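Local coordinates for protein D-glucosaminate-6-phosphate ammonia lyase (Salmonella typhimurium, PDB 7LCE) that belongs to the aminotransferase-like clan of pyridoxal-phosphate-dependent enzymes, is related to selenocysteine synthases, and carries its cofactor covalently attached to the chain, at residues N16-M21 against R332-H337; E278-I283 against A358-I363; L156-S161 against R197-S202. All coordinates share one frame; numbering follows the deposited sequence.

Overall arrangement
Contacts 1 and 2 lie on the same side of the chain's centre, and side chains of both reach helix 315-324; contact 3 sits on the opposite side, where strand 153-159 of the seven-stranded mixed sheet meets helix 198-201. Contact 2 is about 32 Å from that centre but buried, and mainly aliphatic, with an arginine at its margin, where helices 270-282 and 352-365 meet. Contact 1, partly buried, joins the chain just beyond the paired strands 13-17 and 327-331 and combines sulfur, a carbonyl and a guanidinium. Contact 3, also partly buried, sets an indole against a tyrosine and a lysine chain. No hydrogen bond spans any. The centres of contacts 2 and 3 are about 44 Å apart.

Contact 1: N16-M21 against R332-H337; sequences NACGKM and RKYQLH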
loop_
_atom_site.group_PDB
_atom_site.type_symbol
_atom_site.label_atom_id
_atom_site.label_comp_id
_atom_site.label_asym_id
_atom_site.label_seq_id
_atom_site.Cartn_x
_atom_site.Cartn_y
_atom_site.Cartn_z
ATOM N N ASN A 16 27.950 36.297 -36.610
ATOM C CA ASN A 16 28.250 35.028 -35.963
ATOM C C ASN A 16 29.576 34.500 -36.484
ATOM O O ASN A 16 29.716 34.228 -37.680
ATOM C CB ASN A 16 27.139 34.011 -36.212
ATOM C CG ASN A 16 27.288 32.765 -35.361
ATOM O OD1 ASN A 16 28.380 32.442 -34.889
ATOM N ND2 ASN A 16 26.185 32.052 -35.165
ATOM N N ALA A 17 30.535 34.324 -35.576
ATOM C CA ALA A 17 31.825 33.741 -35.916
ATOM C C ALA A 17 32.213 32.632 -34.948
ATOM O O ALA A 17 33.368 32.192 -34.960
ATOM C CB ALA A 17 32.915 34.817 -35.949
ATOM N N CYS A 18 31.283 32.174 -34.111
ATOM C CA CYS A 18 31.529 31.082 -33.179
ATOM C C CYS A 18 31.063 29.735 -33.720
ATOM O O CYS A 18 31.797 28.747 -33.634
ATOM C CB CYS A 18 30.847 31.377 -31.838
ATOM S SG CYS A 18 31.353 30.288 -30.487
ATOM N N GLY A 19 29.867 29.680 -34.286
ATOM C CA GLY A 19 29.319 28.442 -34.800
ATOM C C GLY A 19 27.804 28.456 -34.723
ATOM O O GLY A 19 27.183 29.494 -34.518
ATOM N N LYS A 20 27.222 27.267 -34.887
ATOM C CA LYS A 20 25.766 27.108 -34.896
ATOM C C LYS A 20 25.278 27.083 -33.449
ATOM O O LYS A 20 25.072 26.032 -32.836
ATOM C CB LYS A 20 25.369 25.850 -35.661
ATOM C CG LYS A 20 26.147 25.654 -36.962
ATOM C CD LYS A 20 25.551 26.440 -38.124
ATOM C CE LYS A 20 24.385 25.709 -38.760
ATOM N NZ LYS A 20 24.809 24.406 -39.345
ATOM N N MET A 21 25.084 28.278 -32.902
ATOM C CA MET A 21 24.752 28.473 -31.496
ATOM C C MET A 21 23.259 28.714 -31.318
ATOM O O MET A 21 22.666 29.531 -32.031
ATOM C CB MET A 21 25.550 29.646 -30.931
ATOM C CG MET A 21 27.041 29.378 -30.879
ATOM S SD MET A 21 27.983 30.692 -30.088
ATOM C CE MET A 21 26.742 31.957 -29.871
ATOM N N ARG A 332 34.707 32.781 -31.225
ATOM C CA ARG A 332 34.966 31.587 -30.431
ATOM C C ARG A 332 35.806 31.971 -29.220
ATOM O O ARG A 332 36.927 32.473 -29.366
ATOM C CB ARG A 332 35.680 30.526 -31.267
ATOM C CG ARG A 332 34.801 29.820 -32.285
ATOM C CD ARG A 332 35.601 28.817 -33.109
ATOM N NE ARG A 332 36.114 27.705 -32.316
ATOM C CZ ARG A 332 35.465 26.568 -32.112
ATOM N NH1 ARG A 332 34.261 26.358 -32.622
ATOM N NH2 ARG A 332 36.037 25.616 -31.381
ATOM N N LYS A 333 35.265 31.735 -28.027
ATOM C CA LYS A 333 35.911 32.102 -26.774
ATOM C C LYS A 333 36.411 30.881 -26.008
ATOM O O LYS A 333 36.523 30.918 -24.780
ATOM C CB LYS A 333 34.966 32.935 -25.912
ATOM C CG LYS A 333 33.540 32.426 -25.870
ATOM C CD LYS A 333 32.646 33.405 -25.130
ATOM C CE LYS A 333 33.103 33.575 -23.688
ATOM N NZ LYS A 333 32.300 34.589 -22.953
ATOM N N TYR A 334 36.710 29.793 -26.719
ATOM C CA TYR A 334 37.122 28.558 -26.058
ATOM C C TYR A 334 38.449 28.743 -25.330
ATOM O O TYR A 334 38.538 28.545 -24.112
ATOM C CB TYR A 334 37.210 27.425 -27.084
ATOM C CG TYR A 334 35.861 26.919 -27.553
ATOM C CD1 TYR A 334 35.052 27.696 -28.375
ATOM C CD2 TYR A 334 35.397 25.665 -27.176
ATOM C CE1 TYR A 334 33.818 27.240 -28.806
ATOM C CE2 TYR A 334 34.164 25.199 -27.602
ATOM C CZ TYR A 334 33.380 25.990 -28.418
ATOM O OH TYR A 334 32.154 25.532 -28.844
ATOM N N GLN A 335 39.494 29.125 -26.058
ATOM C CA GLN A 335 40.810 29.355 -25.464
ATOM C C GLN A 335 41.010 30.812 -25.072
ATOM O O GLN A 335 42.116 31.348 -25.180
ATOM C CB GLN A 335 41.911 28.891 -26.414
ATOM C CG GLN A 335 41.898 27.400 -26.736
ATOM C CD GLN A 335 40.893 27.032 -27.810
ATOM O OE1 GLN A 335 40.324 27.902 -28.470
ATOM N NE2 GLN A 335 40.668 25.735 -27.989
ATOM N N LEU A 336 39.945 31.475 -24.610
ATOM C CA LEU A 336 40.045 32.879 -24.222
ATOM C C LEU A 336 40.971 33.067 -23.027
ATOM O O LEU A 336 41.603 34.122 -22.891
ATOM C CB LEU A 336 38.652 33.430 -23.912
ATOM C CG LEU A 336 38.398 34.917 -24.161
ATOM C CD1 LEU A 336 38.662 35.273 -25.611
ATOM C CD2 LEU A 336 36.974 35.277 -23.777
ATOM N N HIS A 337 41.067 32.061 -22.153
ATOM C CA HIS A 337 41.983 32.148 -21.021
ATOM C C HIS A 337 43.437 32.161 -21.473
ATOM O O HIS A 337 44.287 32.761 -20.805
ATOM C CB HIS A 337 41.741 30.989 -20.053
ATOM C CG HIS A 337 41.955 29.636 -20.659
ATOM N ND1 HIS A 337 41.053 29.054 -21.525
ATOM C CD2 HIS A 337 42.968 28.748 -20.522
ATOM C CE1 HIS A 337 41.501 27.868 -21.895
ATOM N NE2 HIS A 337 42.662 27.658 -21.301
#
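R332 lays its side chain along the main chain of C18, with R332 CG 3.5 Å from C18 O and the guanidinium bringing NH1 to 3.6 Å from the same oxygen, which sits at the group's edge, near its plane; neither approach is a hydrogen bond. In the other direction C18 SG, anti to the backbone N (chi1 -168°), reaches R332 CA at 3.8 Å. At the margin C18 SG meets the Y334 ring edge at CE1, 4.3 Å away. That ring and the R332 guanidinium cover one another, with R332 NH2 3.7 Å above the centre of the Y334 face, so the bent arginine is backed by its own loop. The C18 side is fixed by N16, whose OD1 takes both C18 N (3.0 Å) and G19 N, while N16 ND2 returns a bond to G19 O at 2.8 Å. Farther out, K20 NZ bonds to the carbonyl O of the pyridoxal-phosphate-bearing lysine at position 213, and R332 is joined by backbone bonding to S342. The N16 pattern is an Asx turn and Asx motif, in the turn that follows strand 13-17, which pairs in parallel with strand 327-331, close to the cofactor-bearing lysine.

Contact 2: E278-I283 against A358-I363; sequences EAISAI and ARLREI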
loop_
_atom_site.group_PDB
_atom_site.type_symbol
_atom_site.label_atom_id
_atom_site.label_comp_id
_atom_site.label_asym_id
_atom_site.label_seq_id
_atom_site.Cartn_x
_atom_site.Cartn_y
_atom_site.Cartn_z
ATOM N N GLU A 278 45.881 39.244 -42.275
ATOM C CA GLU A 278 46.884 40.299 -42.349
ATOM C C GLU A 278 46.335 41.626 -41.839
ATOM O O GLU A 278 47.057 42.395 -41.193
ATOM C CB GLU A 278 47.406 40.436 -43.779
ATOM C CG GLU A 278 48.278 39.270 -44.224
ATOM C CD GLU A 278 48.745 39.394 -45.661
ATOM O OE1 GLU A 278 49.107 40.518 -46.075
ATOM O OE2 GLU A 278 48.763 38.368 -46.374
ATOM N N ALA A 279 45.062 41.911 -42.119
ATOM C CA ALA A 279 44.481 43.184 -41.704
ATOM C C ALA A 279 44.434 43.303 -40.187
ATOM O O ALA A 279 44.720 44.371 -39.632
ATOM C CB ALA A 279 43.083 43.339 -42.298
ATOM N N ILE A 280 44.076 42.218 -39.500
ATOM C CA ILE A 280 44.054 42.239 -38.041
ATOM C C ILE A 280 45.467 42.375 -37.484
ATOM O O ILE A 280 45.686 43.043 -36.465
ATOM C CB ILE A 280 43.339 40.986 -37.500
ATOM C CG1 ILE A 280 41.912 40.910 -38.048
ATOM C CG2 ILE A 280 43.322 40.984 -35.978
ATOM C CD1 ILE A 280 41.216 39.593 -37.770
ATOM N N SER A 281 46.451 41.754 -38.142
ATOM C CA SER A 281 47.829 41.832 -37.663
ATOM C C SER A 281 48.393 43.243 -37.778
ATOM O O SER A 281 49.311 43.604 -37.032
ATOM C CB SER A 281 48.703 40.844 -38.431
ATOM O OG SER A 281 48.165 39.536 -38.356
ATOM N N ALA A 282 47.882 44.042 -38.718
ATOM C CA ALA A 282 48.305 45.434 -38.823
ATOM C C ALA A 282 47.892 46.243 -37.600
ATOM O O ALA A 282 48.551 47.233 -37.262
ATOM C CB ALA A 282 47.733 46.065 -40.091
ATOM N N ILE A 283 46.807 45.843 -36.936
ATOM C CA ILE A 283 46.350 46.522 -35.728
ATOM C C ILE A 283 47.328 46.262 -34.589
ATOM O O ILE A 283 47.743 45.119 -34.352
ATOM C CB ILE A 283 44.931 46.061 -35.360
ATOM C CG1 ILE A 283 43.940 46.426 -36.465
ATOM C CG2 ILE A 283 44.490 46.668 -34.042
ATOM C CD1 ILE A 283 42.768 45.479 -36.559
ATOM N N ALA A 358 36.918 46.227 -38.636
ATOM C CA ALA A 358 36.656 47.614 -38.268
ATOM C C ALA A 358 36.362 47.744 -36.778
ATOM O O ALA A 358 36.863 48.663 -36.119
ATOM C CB ALA A 358 35.495 48.166 -39.095
ATOM N N ARG A 359 35.552 46.837 -36.228
ATOM C CA ARG A 359 35.277 46.885 -34.795
ATOM C C ARG A 359 36.540 46.601 -33.993
ATOM O O ARG A 359 36.771 47.218 -32.947
ATOM C CB ARG A 359 34.181 45.888 -34.429
ATOM C CG ARG A 359 33.835 45.864 -32.947
ATOM C CD ARG A 359 33.025 47.097 -32.564
ATOM N NE ARG A 359 32.689 47.129 -31.145
ATOM C CZ ARG A 359 33.253 47.940 -30.260
ATOM N NH1 ARG A 359 34.169 48.822 -30.620
ATOM N NH2 ARG A 359 32.879 47.871 -28.986
ATOM N N LEU A 360 37.375 45.675 -34.474
ATOM C CA LEU A 360 38.648 45.415 -33.813
ATOM C C LEU A 360 39.541 46.645 -33.863
ATOM O O LEU A 360 40.230 46.965 -32.888
ATOM C CB LEU A 360 39.350 44.219 -34.455
ATOM C CG LEU A 360 38.801 42.828 -34.141
ATOM C CD1 LEU A 360 39.549 41.777 -34.946
ATOM C CD2 LEU A 360 38.899 42.541 -32.652
ATOM N N ARG A 361 39.538 47.349 -34.994
ATOM C CA ARG A 361 40.321 48.573 -35.099
ATOM C C ARG A 361 39.771 49.651 -34.171
ATOM O O ARG A 361 40.541 50.365 -33.516
ATOM C CB ARG A 361 40.325 49.063 -36.547
ATOM C CG ARG A 361 41.381 50.109 -36.852
ATOM C CD ARG A 361 41.408 50.455 -38.335
ATOM N NE ARG A 361 41.702 49.311 -39.188
ATOM C CZ ARG A 361 40.816 48.731 -39.990
ATOM N NH1 ARG A 361 39.560 49.144 -40.044
ATOM N NH2 ARG A 361 41.202 47.715 -40.757
ATOM N N GLU A 362 38.442 49.778 -34.095
ATOM C CA GLU A 362 37.835 50.759 -33.199
ATOM C C GLU A 362 38.141 50.446 -31.738
ATOM O O GLU A 362 38.410 51.356 -30.946
ATOM C CB GLU A 362 36.323 50.819 -33.423
ATOM C CG GLU A 362 35.620 51.887 -32.596
ATOM C CD GLU A 362 34.117 51.896 -32.801
ATOM O OE1 GLU A 362 33.569 50.874 -33.270
ATOM O OE2 GLU A 362 33.484 52.931 -32.500
ATOM N N ILE A 363 38.102 49.163 -31.364
ATOM C CA ILE A 363 38.432 48.776 -29.994
ATOM C C ILE A 363 39.874 49.143 -29.675
ATOM O O ILE A 363 40.196 49.553 -28.553
ATOM C CB ILE A 363 38.170 47.271 -29.788
ATOM C CG1 ILE A 363 36.671 46.981 -29.786
ATOM C CG2 ILE A 363 38.801 46.779 -28.492
ATOM C CD1 ILE A 363 36.335 45.513 -29.896
#
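I280 and L360 meet where two helices, 270-282 and 352-365, lie side by side on the three-stranded antiparallel sheet of 286-292, 300-306 and 340-343, consistent with the small domain of fold type I pyridoxal-phosphate enzymes. Across this stretch the two chains run in the same general direction. The closest packing is made by the L360 CD1 methyl, which is set against the whole outer part of I280: it is 3.9 Å from I280 CD1 and 4.0 Å from both I280 CG1 and I280 CG2. The two side chains cross obliquely. I280 puts CG1 anti to its carbonyl carbon (chi1 -58°) and then extends to CD1, while its CG2 branch remains on the other flank, so L360 CD1 touches both branches at once. A turn later, where helix 270-282 has ended, I283 points at the second helix. Its CD1 methyl comes down on the backbone between two residues, 4.0 Å from R361 N and 4.2 Å from L360 CB. R361, exposed, lines the margin, its CB 4.3 Å from I283 CD1. Beneath the pair, I280 and L360 both rest on L286, and L360 also touches V318 and L322 of helix 315-324; S281 OG bonds to A288 N, tying the first helix to the strand. On another face of helix 352-365, R359 NH1 and E362 OE1 form a salt bridge at 3.4 Å. Because methyl and methylene groups make almost all of the interface and no hydrogen bond or ion pair crosses it, the two helices are held together here by shape and by burial of apolar surface, without directional bonds.

Contact 3: L156-S161 against R197-S202; sequences LLYVKS and RGWVAS
The carbonyl O of W199 accepts a hydrogen bond from S202 OG at 2.9 Å, the hydroxyl lying 36° out of the carbonyl plane; the bond joins W199 to the residue just after the short, weakly bonded helix of about 198-201, which carries the indole toward strand 153-159. That strand lies between 105-109 and 186-189 in the large mixed sheet of the fold type I pyridoxal-phosphate enzymes, and the helix follows 186-189 on the way to the next strand, 206-210. The helix turn itself is held by A201 N bonding to R197 O at 3.0 Å, and G198 N bonds to D195 OD1 just ahead of it. W199 CG stands anti to the carbonyl carbon (chi1 -64°), which sends the six-membered ring out toward the strand. There its CZ3 lies 4.1 Å from Y158 CE1, the two side chains crossing at about a right angle. Y158 also packs edge-to-face with H112 and F175, so the phenol belongs to an aromatic cluster and the indole borders it. I172 and V188 touch W199 from the neighbouring helix 172-181 and strand 186-189, and a calcium ion is about 4 Å from the W199 side chain. Two residues past Y158, K160 crosses the six-membered ring of the indole at its CZ2-CH2 side, at about a right angle: the chain bends at chi2 (65°), which keeps K160 CB and CD each 3.7 Å from W199 CZ2 while NZ leads away. The methylene between them, K160 CG, makes the nearest approach, 3.4 Å from W199 CZ2.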
loop_
_atom_site.group_PDB
_atom_site.type_symbol
_atom_site.label_atom_id
_atom_site.label_comp_id
_atom_site.label_asym_id
_atom_site.label_seq_id
_atom_site.Cartn_x
_atom_site.Cartn_y
_atom_site.Cartn_z
ATOM N N LEU A 156 16.709 1.318 -26.034
ATOM C CA LEU A 156 18.066 1.724 -25.696
ATOM C C LEU A 156 18.376 3.035 -26.405
ATOM O O LEU A 156 17.951 3.247 -27.545
ATOM C CB LEU A 156 19.091 0.662 -26.105
ATOM C CG LEU A 156 19.220 -0.614 -25.271
ATOM C CD1 LEU A 156 18.026 -1.535 -25.473
ATOM C CD2 LEU A 156 20.522 -1.337 -25.605
ATOM N N LEU A 157 19.114 3.916 -25.732
ATOM C CA LEU A 157 19.419 5.238 -26.268
ATOM C C LEU A 157 20.926 5.444 -26.309
ATOM O O LEU A 157 21.604 5.321 -25.282
ATOM C CB LEU A 157 18.755 6.336 -25.439
ATOM C CG LEU A 157 18.959 7.746 -25.998
ATOM C CD1 LEU A 157 18.127 7.939 -27.243
ATOM C CD2 LEU A 157 18.620 8.803 -24.964
ATOM N N TYR A 158 21.441 5.763 -27.491
ATOM C CA TYR A 158 22.833 6.139 -27.684
ATOM C C TYR A 158 22.886 7.595 -28.126
ATOM O O TYR A 158 22.191 7.982 -29.070
ATOM C CB TYR A 158 23.507 5.240 -28.723
ATOM C CG TYR A 158 25.003 5.428 -28.832
ATOM C CD1 TYR A 158 25.541 6.448 -29.609
ATOM C CD2 TYR A 158 25.881 4.576 -28.174
ATOM C CE1 TYR A 158 26.910 6.624 -29.717
ATOM C CE2 TYR A 158 27.253 4.744 -28.278
ATOM C CZ TYR A 158 27.761 5.769 -29.052
ATOM O OH TYR A 158 29.123 5.945 -29.162
ATOM N N VAL A 159 23.701 8.395 -27.448
ATOM C CA VAL A 159 23.812 9.823 -27.725
ATOM C C VAL A 159 25.196 10.088 -28.299
ATOM O O VAL A 159 26.210 9.823 -27.642
ATOM C CB VAL A 159 23.571 10.667 -26.463
ATOM C CG1 VAL A 159 23.538 12.147 -26.814
ATOM C CG2 VAL A 159 22.282 10.248 -25.773
ATOM N N LYS A 160 25.240 10.614 -29.523
ATOM C CA LYS A 160 26.487 11.029 -30.158
ATOM C C LYS A 160 26.602 12.543 -30.040
ATOM O O LYS A 160 25.822 13.281 -30.654
ATOM C CB LYS A 160 26.534 10.599 -31.620
ATOM C CG LYS A 160 27.705 11.186 -32.393
ATOM C CD LYS A 160 29.038 10.680 -31.872
ATOM C CE LYS A 160 30.195 11.286 -32.653
ATOM N NZ LYS A 160 31.515 10.795 -32.169
ATOM N N SER A 161 27.574 13.004 -29.260
ATOM C CA SER A 161 27.766 14.431 -29.050
ATOM C C SER A 161 29.095 14.640 -28.345
ATOM O O SER A 161 29.600 13.749 -27.657
ATOM C CB SER A 161 26.623 15.041 -28.229
ATOM O OG SER A 161 26.668 16.458 -28.253
ATOM N N ARG A 197 24.153 8.919 -43.235
ATOM C CA ARG A 197 24.017 7.493 -43.499
ATOM C C ARG A 197 24.706 6.610 -42.466
ATOM O O ARG A 197 24.306 5.453 -42.303
ATOM C CB ARG A 197 24.584 7.161 -44.886
ATOM C CG ARG A 197 23.988 7.994 -46.007
ATOM C CD ARG A 197 24.593 7.633 -47.351
ATOM N NE ARG A 197 23.947 8.346 -48.446
ATOM C CZ ARG A 197 22.852 7.930 -49.069
ATOM N NH1 ARG A 197 22.247 6.805 -48.724
ATOM N NH2 ARG A 197 22.353 8.662 -50.061
ATOM N N GLY A 198 25.717 7.128 -41.767
ATOM C CA GLY A 198 26.528 6.277 -40.909
ATOM C C GLY A 198 25.749 5.654 -39.767
ATOM O O GLY A 198 25.998 4.507 -39.386
ATOM N N TRP A 199 24.801 6.398 -39.201
ATOM C CA TRP A 199 24.085 5.907 -38.031
ATOM C C TRP A 199 22.976 4.929 -38.397
ATOM O O TRP A 199 22.707 3.993 -37.635
ATOM C CB TRP A 199 23.541 7.091 -37.234
ATOM C CG TRP A 199 24.662 7.921 -36.712
ATOM C CD1 TRP A 199 25.084 9.128 -37.191
ATOM C CD2 TRP A 199 25.562 7.573 -35.656
ATOM N NE1 TRP A 199 26.172 9.567 -36.475
ATOM C CE2 TRP A 199 26.485 8.629 -35.527
ATOM C CE3 TRP A 199 25.667 6.475 -34.794
ATOM C CZ2 TRP A 199 27.501 8.619 -34.574
ATOM C CZ3 TRP A 199 26.675 6.469 -33.847
ATOM C CH2 TRP A 199 27.578 7.535 -33.743
ATOM N N VAL A 200 22.322 5.123 -39.543
ATOM C CA VAL A 200 21.341 4.146 -40.002
ATOM C C VAL A 200 22.023 2.841 -40.396
ATOM O O VAL A 200 21.514 1.749 -40.118
ATOM C CB VAL A 200 20.520 4.728 -41.165
ATOM C CG1 VAL A 200 19.593 3.671 -41.733
ATOM C CG2 VAL A 200 19.730 5.941 -40.695
ATOM N N ALA A 201 23.193 2.931 -41.034
ATOM C CA ALA A 201 23.870 1.737 -41.530
ATOM C C ALA A 201 24.384 0.843 -40.409
ATOM O O ALA A 201 24.557 -0.361 -40.624
ATOM C CB ALA A 201 25.027 2.132 -42.448
ATOM N N SER A 202 24.636 1.402 -39.224
ATOM C CA SER A 202 25.151 0.615 -38.109
ATOM C C SER A 202 24.108 -0.320 -37.509
ATOM O O SER A 202 24.462 -1.141 -36.655
ATOM C CB SER A 202 25.694 1.540 -37.021
ATOM O OG SER A 202 24.644 2.260 -36.399
#